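Local coordinates for importin-95 (Chaetomium thermophilum, PDB 4XRI), which acts as an importin-beta family transport receptor for nuclear import of protein cargo and probably binds a small GTPase, at residues Asn512-Thr517 with Glu532-Phe537. The protein carries 2 engineered substitutions. Numbering follows the deposited sequence.
Sequences NLLTVT and EVLSVF
Leu-513 packs against Val-533, Leu-534 and Phe-537 on the neighbouring helix. CB of Leu-513 points at that helix and lies 4.3 Å from CB of Leu-534. CG sits beside the backbone N (chi1 -68°), anti to the carbonyl carbon, and serves mainly as the branch point. CD1 continues the chain, nearly anti to CA (chi2 166°), and enters the other helix surface. It meets CG1 of Val-533 at 3.7 Å and the backbone CA of Leu-534 at 3.7 Å. The ring of Phe-537 is a looser neighbour, approached obliquely, with its CD1 4.4 Å from CD1 of Leu-513. The second methyl, CD2, meets only Val-533 across this contact, 3.9 Å from both its CB and CG1. The Leu-513 and Val-533 side chains cross at about a right angle. Leu-514 adds one methyl contact, CD2 to CD2 of Leu-534 at 4.2 Å. An alanine in place of Leu-513 would lose CG and both methyls and would probably leave a gap facing Val-533 and the backbone of Leu-534.

Leu-513 O accepts from both N and OG1 of Thr-517. The hydroxyl bond is 2.7 Å long and lies on a lone pair in the carbonyl plane. Arg-559 bonds Thr-517 OG1 and Leu-514 O. Phe-467 and Leu-470 of helix 455-472 also touch Leu-513.

The two helices run nearly antiparallel (157°), as successive helices of a HEAT-repeat solenoid do. No hydrogen bond or salt bridge joins the segments, so the contact is purely apolar and depends on the fit of the methyl groups.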
loop_
_atom_site.group_PDB
_atom_site.type_symbol
_atom_site.label_atom_id
_atom_site.label_comp_id
_atom_site.label_asym_id
_atom_site.label_seq_id
_atom_site.Cartn_x
_atom_site.Cartn_y
_atom_site.Cartn_z
ATOM N N ASN A 512 30.202 7.073 -14.612
ATOM C CA ASN A 512 30.110 7.426 -13.197
ATOM C C ASN A 512 29.368 6.375 -12.378
ATOM O O ASN A 512 29.794 6.009 -11.281
ATOM C CB ASN A 512 29.424 8.783 -13.028
ATOM C CG ASN A 512 30.289 9.937 -13.501
ATOM O OD1 ASN A 512 31.502 9.791 -13.668
ATOM N ND2 ASN A 512 29.668 11.093 -13.716
ATOM N N LEU A 513 28.258 5.889 -12.922
ATOM C CA LEU A 513 27.436 4.903 -12.234
ATOM C C LEU A 513 28.140 3.553 -12.153
ATOM O O LEU A 513 28.007 2.836 -11.165
ATOM C CB LEU A 513 26.084 4.765 -12.934
ATOM C CG LEU A 513 25.205 6.010 -12.814
ATOM C CD1 LEU A 513 24.051 5.955 -13.794
ATOM C CD2 LEU A 513 24.695 6.150 -11.385
ATOM N N LEU A 514 28.892 3.214 -13.197
ATOM C CA LEU A 514 29.683 1.989 -13.197
ATOM C C LEU A 514 30.852 2.095 -12.223
ATOM O O LEU A 514 31.289 1.090 -11.655
ATOM C CB LEU A 514 30.192 1.671 -14.606
ATOM C CG LEU A 514 29.202 0.982 -15.547
ATOM C CD1 LEU A 514 29.777 0.856 -16.948
ATOM C CD2 LEU A 514 28.814 -0.377 -14.997
ATOM N N THR A 515 31.347 3.314 -12.022
ATOM C CA THR A 515 32.461 3.541 -11.110
ATOM C C THR A 515 32.033 3.358 -9.660
ATOM O O THR A 515 32.704 2.677 -8.888
ATOM C CB THR A 515 33.056 4.952 -11.282
ATOM O OG1 THR A 515 33.488 5.130 -12.637
ATOM C CG2 THR A 515 34.235 5.157 -10.338
ATOM N N VAL A 516 30.902 3.955 -9.300
ATOM C CA VAL A 516 30.424 3.919 -7.923
ATOM C C VAL A 516 29.911 2.527 -7.539
ATOM O O VAL A 516 29.919 2.159 -6.364
ATOM C CB VAL A 516 29.314 4.981 -7.693
ATOM C CG1 VAL A 516 28.078 4.667 -8.513
ATOM C CG2 VAL A 516 28.971 5.101 -6.214
ATOM N N THR A 517 29.486 1.745 -8.528
ATOM C CA THR A 517 29.014 0.385 -8.266
ATOM C C THR A 517 30.144 -0.639 -8.355
ATOM O O THR A 517 29.952 -1.820 -8.057
ATOM C CB THR A 517 27.896 -0.036 -9.248
ATOM O OG1 THR A 517 28.326 0.190 -10.597
ATOM C CG2 THR A 517 26.620 0.748 -8.988
ATOM N N GLU A 532 19.918 1.234 -9.972
ATOM C CA GLU A 532 18.574 1.637 -10.378
ATOM C C GLU A 532 18.635 2.848 -11.302
ATOM O O GLU A 532 17.913 2.917 -12.295
ATOM C CB GLU A 532 17.703 1.950 -9.161
ATOM C CG GLU A 532 16.225 2.062 -9.493
ATOM C CD GLU A 532 15.391 2.564 -8.326
ATOM O OE1 GLU A 532 15.970 3.013 -7.312
ATOM O OE2 GLU A 532 14.147 2.511 -8.428
ATOM N N VAL A 533 19.509 3.793 -10.967
ATOM C CA VAL A 533 19.736 4.974 -11.793
ATOM C C VAL A 533 20.193 4.570 -13.186
ATOM O O VAL A 533 19.658 5.040 -14.193
ATOM C CB VAL A 533 20.793 5.909 -11.169
ATOM C CG1 VAL A 533 21.028 7.108 -12.076
ATOM C CG2 VAL A 533 20.353 6.357 -9.793
ATOM N N LEU A 534 21.188 3.692 -13.229
ATOM C CA LEU A 534 21.733 3.190 -14.482
ATOM C C LEU A 534 20.651 2.537 -15.336
ATOM O O LEU A 534 20.610 2.723 -16.553
ATOM C CB LEU A 534 22.862 2.197 -14.204
ATOM C CG LEU A 534 23.581 1.619 -15.424
ATOM C CD1 LEU A 534 24.023 2.739 -16.353
ATOM C CD2 LEU A 534 24.767 0.773 -14.994
ATOM N N SER A 535 19.777 1.777 -14.686
ATOM C CA SER A 535 18.658 1.141 -15.367
ATOM C C SER A 535 17.766 2.176 -16.053
ATOM O O SER A 535 17.396 2.013 -17.214
ATOM C CB SER A 535 17.835 0.309 -14.380
ATOM O OG SER A 535 16.659 -0.186 -14.999
ATOM N N VAL A 536 17.429 3.234 -15.324
ATOM C CA VAL A 536 16.523 4.268 -15.813
ATOM C C VAL A 536 17.164 5.097 -16.926
ATOM O O VAL A 536 16.490 5.509 -17.873
ATOM C CB VAL A 536 16.074 5.195 -14.660
ATOM C CG1 VAL A 536 15.271 6.373 -15.185
ATOM C CG2 VAL A 536 15.266 4.407 -13.640
ATOM N N PHE A 537 18.469 5.328 -16.816
ATOM C CA PHE A 537 19.212 6.005 -17.876
ATOM C C PHE A 537 19.151 5.203 -19.173
ATOM O O PHE A 537 18.989 5.765 -20.256
ATOM C CB PHE A 537 20.669 6.229 -17.462
ATOM C CG PHE A 537 20.933 7.589 -16.879
ATOM C CD1 PHE A 537 20.576 7.882 -15.573
ATOM C CD2 PHE A 537 21.546 8.572 -17.637
ATOM C CE1 PHE A 537 20.822 9.133 -15.037
ATOM C CE2 PHE A 537 21.796 9.820 -17.107
ATOM C CZ PHE A 537 21.432 10.102 -15.806
#